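Local atomic coordinates of citryl-spermidine/3,4-dihydroxybenzoyl-citryl-spermidine:spermidine ligase (Bacillus anthracis, PDB entry 3TO3), a protein that catalyses the ATP-dependent condensation of spermidine with citryl-spermidine intermediates, building the siderophore petrobactin used for iron acquisition and virulence. Residues Ile501-Phe515 with Ser559-Leu572. Sequence-based numbering, arbitrary orientation.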
ATOM      1  N   ILE B 501       5.724 -16.407  36.290  1.00 58.73           N
ATOM      2  CA  ILE B 501       5.167 -15.422  37.199  1.00 54.42           C
ATOM      3  C   ILE B 501       5.688 -14.004  36.908  1.00 56.29           C
ATOM      4  O   ILE B 501       5.043 -12.999  37.274  1.00 59.12           O
ATOM      5  CB  ILE B 501       5.462 -15.844  38.639  1.00 66.98           C
ATOM      6  CG1 ILE B 501       4.762 -14.932  39.642  1.00 62.30           C
ATOM      7  CG2 ILE B 501       6.970 -15.898  38.892  1.00 66.17           C
ATOM      8  CD1 ILE B 501       4.745 -15.559  41.018  1.00 66.25           C
ATOM      9  N   GLU B 502       6.837 -13.911  36.238  1.00 52.44           N
ATOM     10  CA  GLU B 502       7.388 -12.601  35.866  1.00 47.44           C
ATOM     11  C   GLU B 502       6.487 -11.845  34.904  1.00 52.39           C
ATOM     12  O   GLU B 502       6.567 -10.615  34.805  1.00 52.81           O
ATOM     13  CB  GLU B 502       8.799 -12.706  35.280  1.00 56.87           C
ATOM     14  CG  GLU B 502       9.890 -13.041  36.303  1.00 65.66           C
ATOM     15  CD  GLU B 502       9.953 -14.533  36.652  1.00 78.88           C
ATOM     16  OE1 GLU B 502       9.236 -15.344  36.019  1.00 75.61           O
ATOM     17  OE2 GLU B 502      10.732 -14.894  37.560  1.00 87.29           O
ATOM     18  N   CYS B 503       5.619 -12.578  34.200  0.68 52.80           N
ATOM     19  CA  CYS B 503       4.622 -11.953  33.322  0.68 51.39           C
ATOM     20  C   CYS B 503       3.890 -10.885  34.113  0.68 53.09           C
ATOM     21  O   CYS B 503       3.631  -9.788  33.625  0.68 55.20           O
ATOM     22  CB  CYS B 503       3.613 -12.994  32.763  0.68 58.16           C
ATOM     23  SG  CYS B 503       1.954 -13.216  33.624  0.68 63.36           S
ATOM     24  N   LEU B 504       3.559 -11.210  35.354  1.00 53.34           N
ATOM     25  CA  LEU B 504       2.756 -10.289  36.188  1.00 49.55           C
ATOM     26  C   LEU B 504       3.548  -9.053  36.626  1.00 44.71           C
ATOM     27  O   LEU B 504       3.082  -7.907  36.545  1.00 44.41           O
ATOM     28  CB  LEU B 504       2.147 -10.997  37.407  1.00 47.40           C
ATOM     29  CG  LEU B 504       1.307 -12.272  37.226  1.00 49.53           C
ATOM     30  CD1 LEU B 504       0.932 -12.837  38.590  1.00 52.34           C
ATOM     31  CD2 LEU B 504       0.052 -12.001  36.411  1.00 48.57           C
ATOM     32  N   GLN B 505       4.761  -9.281  37.090  1.00 47.31           N
ATOM     33  CA  GLN B 505       5.609  -8.171  37.452  1.00 50.04           C
ATOM     34  C   GLN B 505       5.822  -7.278  36.232  1.00 50.32           C
ATOM     35  O   GLN B 505       5.689  -6.068  36.312  1.00 48.26           O
ATOM     36  CB  GLN B 505       6.928  -8.683  37.983  1.00 51.64           C
ATOM     37  CG  GLN B 505       7.963  -7.631  38.229  1.00 54.33           C
ATOM     38  CD  GLN B 505       9.329  -8.210  37.989  1.00 65.61           C
ATOM     39  OE1 GLN B 505       9.568  -8.807  36.944  1.00 72.40           O
ATOM     40  NE2 GLN B 505      10.216  -8.090  38.967  1.00 65.35           N
ATOM     41  N   GLU B 506       6.129  -7.860  35.085  1.00 53.40           N
ATOM     42  CA  GLU B 506       6.360  -7.007  33.932  1.00 50.55           C
ATOM     43  C   GLU B 506       5.133  -6.191  33.504  1.00 47.97           C
ATOM     44  O   GLU B 506       5.280  -5.040  33.110  1.00 45.99           O
ATOM     45  CB  GLU B 506       6.956  -7.795  32.784  1.00 50.64           C
ATOM     46  CG  GLU B 506       8.338  -8.344  33.113  1.00 54.66           C
ATOM     47  CD  GLU B 506       8.698  -9.567  32.259  1.00 64.30           C
ATOM     48  OE1 GLU B 506       7.841 -10.029  31.455  1.00 65.83           O
ATOM     49  OE2 GLU B 506       9.835 -10.064  32.396  1.00 64.39           O
HETATM   50  N   MSE B 507       3.927  -6.746  33.603  1.00 47.03           N
HETATM   51  CA  MSE B 507       2.745  -5.977  33.222  1.00 43.53           C
HETATM   52  C   MSE B 507       2.544  -4.763  34.135  1.00 54.33           C
HETATM   53  O   MSE B 507       2.075  -3.698  33.703  1.00 63.79           O
HETATM   54  CB  MSE B 507       1.480  -6.831  33.202  1.00 62.14           C
HETATM   55  CG  MSE B 507       0.279  -6.141  32.530  1.00 72.39           C
HETATM   56 SE   MSE B 507       0.455  -6.059  30.567  0.73 71.30          SE
HETATM   57  CE  MSE B 507      -0.198  -7.871  30.154  1.00 49.32           C
ATOM     58  N   VAL B 508       2.890  -4.914  35.405  1.00 43.91           N
ATOM     59  CA  VAL B 508       2.818  -3.781  36.300  1.00 37.69           C
ATOM     60  C   VAL B 508       3.929  -2.703  36.053  1.00 53.10           C
ATOM     61  O   VAL B 508       3.637  -1.503  35.883  1.00 45.39           O
ATOM     62  CB  VAL B 508       2.766  -4.233  37.772  1.00 43.88           C
ATOM     63  CG1 VAL B 508       2.898  -3.031  38.693  1.00 38.08           C
ATOM     64  CG2 VAL B 508       1.434  -5.013  38.057  1.00 31.63           C
ATOM     65  N   LEU B 509       5.188  -3.136  36.040  1.00 39.88           N
ATOM     66  CA  LEU B 509       6.305  -2.216  35.937  1.00 46.51           C
ATOM     67  C   LEU B 509       6.311  -1.566  34.563  1.00 53.00           C
ATOM     68  O   LEU B 509       6.411  -0.342  34.454  1.00 54.53           O
ATOM     69  CB  LEU B 509       7.653  -2.913  36.201  1.00 35.27           C
ATOM     70  CG  LEU B 509       7.776  -3.468  37.618  1.00 38.98           C
ATOM     71  CD1 LEU B 509       9.199  -4.017  37.822  1.00 40.00           C
ATOM     72  CD2 LEU B 509       7.412  -2.418  38.679  1.00 40.51           C
ATOM     73  N   ASP B 510       6.205  -2.402  33.535  1.00 50.67           N
ATOM     74  CA  ASP B 510       6.333  -1.998  32.141  1.00 52.41           C
ATOM     75  C   ASP B 510       5.080  -1.339  31.572  1.00 42.85           C
ATOM     76  O   ASP B 510       5.138  -0.292  30.966  1.00 55.50           O
ATOM     77  CB  ASP B 510       6.675  -3.237  31.305  1.00 66.41           C
ATOM     78  CG  ASP B 510       7.562  -2.932  30.120  1.00 75.12           C
ATOM     79  OD1 ASP B 510       8.425  -2.055  30.238  1.00 83.84           O
ATOM     80  OD2 ASP B 510       7.416  -3.594  29.072  1.00 82.39           O
ATOM     81  N   ALA B 511       3.929  -1.941  31.760  1.00 40.52           N
ATOM     82  CA  ALA B 511       2.763  -1.390  31.108  1.00 41.60           C
ATOM     83  C   ALA B 511       2.135  -0.266  31.953  1.00 52.06           C
ATOM     84  O   ALA B 511       2.020   0.879  31.504  1.00 55.17           O
ATOM     85  CB  ALA B 511       1.775  -2.460  30.746  1.00 39.32           C
ATOM     86  N   LEU B 512       1.700  -0.602  33.158  1.00 46.54           N
ATOM     87  CA  LEU B 512       1.105   0.402  34.040  1.00 47.03           C
ATOM     88  C   LEU B 512       2.010   1.615  34.319  1.00 44.74           C
ATOM     89  O   LEU B 512       1.547   2.756  34.245  1.00 51.75           O
ATOM     90  CB  LEU B 512       0.658  -0.229  35.364  1.00 33.02           C
ATOM     91  CG  LEU B 512      -0.107   0.690  36.323  1.00 47.08           C
ATOM     92  CD1 LEU B 512      -1.456   1.214  35.738  1.00 34.35           C
ATOM     93  CD2 LEU B 512      -0.334  -0.039  37.659  1.00 41.99           C
ATOM     94  N   PHE B 513       3.280   1.364  34.637  1.00 32.75           N
ATOM     95  CA  PHE B 513       4.170   2.401  35.179  1.00 39.23           C
ATOM     96  C   PHE B 513       5.059   3.024  34.125  1.00 47.01           C
ATOM     97  O   PHE B 513       4.844   4.152  33.753  1.00 50.39           O
ATOM     98  CB  PHE B 513       5.002   1.876  36.354  1.00 39.26           C
ATOM     99  CG  PHE B 513       4.209   1.730  37.632  1.00 43.10           C
ATOM    100  CD1 PHE B 513       3.184   2.607  37.923  1.00 49.29           C
ATOM    101  CD2 PHE B 513       4.469   0.711  38.517  1.00 47.63           C
ATOM    102  CE1 PHE B 513       2.443   2.490  39.083  1.00 47.93           C
ATOM    103  CE2 PHE B 513       3.730   0.577  39.663  1.00 52.71           C
ATOM    104  CZ  PHE B 513       2.708   1.469  39.954  1.00 47.12           C
ATOM    105  N   LEU B 514       6.019   2.263  33.622  1.00 46.86           N
ATOM    106  CA  LEU B 514       6.975   2.763  32.661  1.00 40.81           C
ATOM    107  C   LEU B 514       6.325   3.474  31.459  1.00 41.12           C
ATOM    108  O   LEU B 514       6.675   4.600  31.171  1.00 49.44           O
ATOM    109  CB  LEU B 514       7.930   1.634  32.224  1.00 38.17           C
ATOM    110  CG  LEU B 514       9.178   2.016  31.415  1.00 46.64           C
ATOM    111  CD1 LEU B 514      10.216   0.887  31.408  1.00 50.16           C
ATOM    112  CD2 LEU B 514       8.794   2.348  29.996  1.00 40.67           C
ATOM    113  N   PHE B 515       5.387   2.843  30.761  1.00 48.03           N
ATOM    114  CA  PHE B 515       4.807   3.471  29.552  1.00 51.22           C
ATOM    115  C   PHE B 515       3.565   4.318  29.794  1.00 53.53           C
ATOM    116  O   PHE B 515       3.030   4.890  28.859  1.00 63.20           O
ATOM    117  CB  PHE B 515       4.461   2.436  28.457  1.00 47.69           C
ATOM    118  CG  PHE B 515       5.659   1.773  27.859  1.00 66.41           C
ATOM    119  CD1 PHE B 515       6.624   2.522  27.193  1.00 72.82           C
ATOM    120  CD2 PHE B 515       5.840   0.385  27.977  1.00 78.72           C
ATOM    121  CE1 PHE B 515       7.756   1.902  26.654  1.00 87.35           C
ATOM    122  CE2 PHE B 515       6.966  -0.249  27.434  1.00 82.20           C
ATOM    123  CZ  PHE B 515       7.926   0.507  26.775  1.00 88.97           C
ATOM    124  N   SER B 559       6.375 -12.223  46.208  1.00 61.51           N
ATOM    125  CA  SER B 559       6.898 -13.047  45.109  1.00 66.02           C
ATOM    126  C   SER B 559       6.846 -12.359  43.734  1.00 68.92           C
ATOM    127  O   SER B 559       7.585 -12.701  42.811  1.00 74.23           O
ATOM    128  CB  SER B 559       6.175 -14.395  45.052  1.00 73.58           C
ATOM    129  OG  SER B 559       4.898 -14.249  44.461  1.00 74.65           O
ATOM    130  N   ILE B 560       5.965 -11.382  43.618  1.00 62.11           N
ATOM    131  CA  ILE B 560       5.806 -10.589  42.410  1.00 49.94           C
ATOM    132  C   ILE B 560       6.986  -9.597  42.217  1.00 61.44           C
ATOM    133  O   ILE B 560       7.303  -9.210  41.092  1.00 57.05           O
ATOM    134  CB  ILE B 560       4.443  -9.850  42.490  1.00 65.80           C
ATOM    135  CG1 ILE B 560       3.321 -10.810  42.165  1.00 71.51           C
ATOM    136  CG2 ILE B 560       4.351  -8.631  41.577  1.00 62.56           C
ATOM    137  CD1 ILE B 560       2.045 -10.090  41.903  1.00 85.04           C
ATOM    138  N   GLN B 561       7.639  -9.202  43.309  1.00 55.98           N
ATOM    139  CA  GLN B 561       8.838  -8.372  43.237  1.00 55.17           C
ATOM    140  C   GLN B 561       8.674  -7.016  42.512  1.00 53.92           C
ATOM    141  O   GLN B 561       9.421  -6.707  41.595  1.00 52.98           O
ATOM    142  CB  GLN B 561       9.946  -9.165  42.554  1.00 62.91           C
ATOM    143  CG  GLN B 561      10.358 -10.412  43.278  1.00 76.75           C
ATOM    144  CD  GLN B 561      11.817 -10.365  43.680  1.00 85.14           C
ATOM    145  OE1 GLN B 561      12.671 -11.004  43.052  1.00 86.05           O
ATOM    146  NE2 GLN B 561      12.118  -9.590  44.722  1.00 84.36           N
ATOM    147  N   LEU B 562       7.704  -6.212  42.921  1.00 51.93           N
ATOM    148  CA  LEU B 562       7.519  -4.909  42.324  1.00 50.19           C
ATOM    149  C   LEU B 562       8.619  -3.941  42.724  1.00 54.05           C
ATOM    150  O   LEU B 562       8.759  -2.870  42.120  1.00 52.94           O
ATOM    151  CB  LEU B 562       6.184  -4.331  42.764  1.00 54.70           C
ATOM    152  CG  LEU B 562       4.997  -5.162  42.327  1.00 63.11           C
ATOM    153  CD1 LEU B 562       3.750  -4.384  42.652  1.00 71.33           C
ATOM    154  CD2 LEU B 562       5.101  -5.420  40.844  1.00 55.11           C
ATOM    155  N   TYR B 563       9.337  -4.282  43.793  1.00 47.16           N
ATOM    156  CA  TYR B 563      10.435  -3.453  44.316  1.00 46.34           C
ATOM    157  C   TYR B 563      11.800  -3.905  43.807  1.00 50.89           C
ATOM    158  O   TYR B 563      12.837  -3.466  44.335  1.00 50.28           O
ATOM    159  CB  TYR B 563      10.431  -3.392  45.848  1.00 47.33           C
ATOM    160  CG  TYR B 563       9.126  -2.898  46.429  1.00 52.93           C
ATOM    161  CD1 TYR B 563       8.289  -2.074  45.695  1.00 49.06           C
ATOM    162  CD2 TYR B 563       8.739  -3.246  47.716  1.00 51.34           C
ATOM    163  CE1 TYR B 563       7.094  -1.611  46.215  1.00 50.92           C
ATOM    164  CE2 TYR B 563       7.554  -2.787  48.253  1.00 49.45           C
ATOM    165  CZ  TYR B 563       6.735  -1.966  47.502  1.00 55.84           C
ATOM    166  OH  TYR B 563       5.548  -1.512  48.032  1.00 60.02           O
ATOM    167  N   THR B 564      11.828  -4.859  42.875  1.00 46.70           N
ATOM    168  CA  THR B 564      13.133  -5.310  42.365  1.00 53.10           C
ATOM    169  C   THR B 564      13.922  -4.112  41.814  1.00 51.43           C
ATOM    170  O   THR B 564      13.341  -3.148  41.268  1.00 46.09           O
ATOM    171  CB  THR B 564      13.014  -6.399  41.280  1.00 57.92           C
ATOM    172  OG1 THR B 564      14.287  -7.028  41.084  1.00 68.50           O
ATOM    173  CG2 THR B 564      12.552  -5.789  39.967  1.00 54.36           C
ATOM    174  N   PRO B 565      15.244  -4.147  41.994  1.00 48.26           N
ATOM    175  CA  PRO B 565      16.146  -3.052  41.609  1.00 45.57           C
ATOM    176  C   PRO B 565      16.108  -2.778  40.114  1.00 54.44           C
ATOM    177  O   PRO B 565      16.046  -1.622  39.704  1.00 50.74           O
ATOM    178  CB  PRO B 565      17.526  -3.577  42.004  1.00 47.29           C
ATOM    179  CG  PRO B 565      17.242  -4.559  43.134  1.00 47.25           C
ATOM    180  CD  PRO B 565      15.930  -5.206  42.750  1.00 47.35           C
ATOM    181  N   THR B 566      16.142  -3.839  39.316  1.00 57.02           N
ATOM    182  CA  THR B 566      16.140  -3.706  37.871  1.00 53.41           C
ATOM    183  C   THR B 566      15.181  -4.739  37.298  1.00 58.72           C
ATOM    184  O   THR B 566      14.904  -5.754  37.938  1.00 60.35           O
ATOM    185  CB  THR B 566      17.548  -3.933  37.273  1.00 50.06           C
ATOM    186  OG1 THR B 566      17.919  -5.286  37.467  1.00 61.13           O
ATOM    187  CG2 THR B 566      18.617  -3.059  37.964  1.00 45.86           C
ATOM    188  N   PHE B 567      14.639  -4.462  36.114  1.00 53.64           N
ATOM    189  CA  PHE B 567      13.873  -5.466  35.397  1.00 56.97           C
ATOM    190  C   PHE B 567      13.974  -5.230  33.899  1.00 54.55           C
ATOM    191  O   PHE B 567      14.549  -4.231  33.461  1.00 53.24           O
ATOM    192  CB  PHE B 567      12.410  -5.440  35.811  1.00 53.87           C
ATOM    193  CG  PHE B 567      11.639  -4.332  35.178  1.00 52.13           C
ATOM    194  CD1 PHE B 567      10.832  -4.572  34.082  1.00 52.33           C
ATOM    195  CD2 PHE B 567      11.733  -3.047  35.671  1.00 52.93           C
ATOM    196  CE1 PHE B 567      10.123  -3.539  33.485  1.00 51.60           C
ATOM    197  CE2 PHE B 567      11.027  -2.014  35.089  1.00 55.31           C
ATOM    198  CZ  PHE B 567      10.223  -2.265  33.989  1.00 52.80           C
ATOM    199  N   TYR B 568      13.372  -6.141  33.135  1.00 55.02           N
ATOM    200  CA  TYR B 568      13.486  -6.163  31.679  1.00 59.07           C
ATOM    201  C   TYR B 568      12.242  -5.585  31.039  1.00 56.21           C
ATOM    202  O   TYR B 568      11.179  -6.165  31.109  1.00 64.62           O
ATOM    203  CB  TYR B 568      13.740  -7.593  31.167  1.00 63.74           C
ATOM    204  CG  TYR B 568      15.191  -8.021  31.281  1.00 72.81           C
ATOM    205  CD1 TYR B 568      16.211  -7.095  31.120  1.00 81.09           C
ATOM    206  CD2 TYR B 568      15.548  -9.343  31.563  1.00 79.77           C
ATOM    207  CE1 TYR B 568      17.555  -7.456  31.226  1.00 84.27           C
ATOM    208  CE2 TYR B 568      16.903  -9.721  31.666  1.00 86.35           C
ATOM    209  CZ  TYR B 568      17.903  -8.757  31.502  1.00 90.46           C
ATOM    210  OH  TYR B 568      19.250  -9.072  31.597  1.00 91.99           O
ATOM    211  N   ALA B 569      12.407  -4.417  30.433  1.00 54.52           N
ATOM    212  CA  ALA B 569      11.373  -3.729  29.668  1.00 51.91           C
ATOM    213  C   ALA B 569      11.455  -4.025  28.144  1.00 48.21           C
ATOM    214  O   ALA B 569      12.531  -4.147  27.578  1.00 50.80           O
ATOM    215  CB  ALA B 569      11.505  -2.263  29.893  1.00 47.92           C
ATOM    216  N   GLU B 570      10.300  -4.114  27.504  1.00 50.99           N
ATOM    217  CA  GLU B 570      10.186  -4.294  26.072  1.00 49.73           C
ATOM    218  C   GLU B 570      10.955  -3.234  25.329  1.00 46.09           C
ATOM    219  O   GLU B 570      10.856  -2.074  25.667  1.00 46.15           O
ATOM    220  CB  GLU B 570       8.721  -4.159  25.658  1.00 62.42           C
ATOM    221  CG  GLU B 570       7.839  -5.326  26.034  1.00 81.85           C
ATOM    222  CD  GLU B 570       8.253  -6.619  25.353  1.00106.26           C
ATOM    223  OE1 GLU B 570       8.570  -6.581  24.139  1.00115.39           O
ATOM    224  OE2 GLU B 570       8.265  -7.678  26.032  1.00113.86           O
ATOM    225  N   GLN B 571      11.652  -3.614  24.267  1.00 46.45           N
ATOM    226  CA  GLN B 571      12.210  -2.611  23.394  1.00 44.44           C
ATOM    227  C   GLN B 571      11.279  -2.513  22.188  1.00 51.11           C
ATOM    228  O   GLN B 571      11.398  -3.278  21.235  1.00 59.36           O
ATOM    229  CB  GLN B 571      13.554  -3.125  22.869  1.00 37.89           C
ATOM    230  CG  GLN B 571      14.589  -3.417  23.927  1.00 39.67           C
ATOM    231  CD  GLN B 571      15.846  -4.016  23.330  1.00 48.07           C
ATOM    232  OE1 GLN B 571      15.843  -5.155  22.846  1.00 52.63           O
ATOM    233  NE2 GLN B 571      16.933  -3.248  23.349  1.00 46.47           N
ATOM    234  N   LEU B 572      10.470  -1.471  22.157  1.00 50.12           N
ATOM    235  CA  LEU B 572       9.416  -1.347  21.147  1.00 52.43           C
ATOM    236  C   LEU B 572       9.929  -0.836  19.803  1.00 45.83           C
ATOM    237  O   LEU B 572       9.523  -1.307  18.751  1.00 47.82           O
ATOM    238  CB  LEU B 572       8.319  -0.425  21.664  1.00 52.61           C
ATOM    239  CG  LEU B 572       7.675  -0.863  22.990  1.00 60.50           C
ATOM    240  CD1 LEU B 572       6.936   0.295  23.619  1.00 63.16           C
ATOM    241  CD2 LEU B 572       6.744  -2.045  22.794  1.00 55.59           C
TER
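The backbone O of Q561 is gripped from opposite faces of its carbonyl plane: Q505 NE2 donates to it over 3.1 Å with a nearly straight N-H...O angle of 175°, and the backbone N of T564 closes a type I turn from the other face. With CG anti to the backbone N (chi1 173°) and a bend at chi2, the Q505 amide reaches Q561 O; its CB and CG pass I560 O. Within the same turn, L562 sends CD2 crosswise against V508 CG1 at 3.9 Å. The F567 ring lies against L509, whose CB sits over one face, a CH-pi contact 3.7 Å from the ring centroid, while CD1 of the same leucine covers the CG and CD2 side. D510 OD1 stands near the ring's edge, buried without a hydrogen-bond partner; OD2 takes a weak bond from E570 N at 3.3 Å. E570 OE1 forms a salt bridge with R575. L572 CD1 rests over a face of F515, whose side chain is about 7 Å from the bound ATP, and L514 CD1 meets A569 CB at 3.7 Å. Strand 566-570, paired antiparallel with 585-589, crosses the 502-515 part of the helix at -62°, a strand-on-helix packing in the FhuF-like region beside the ATP pocket.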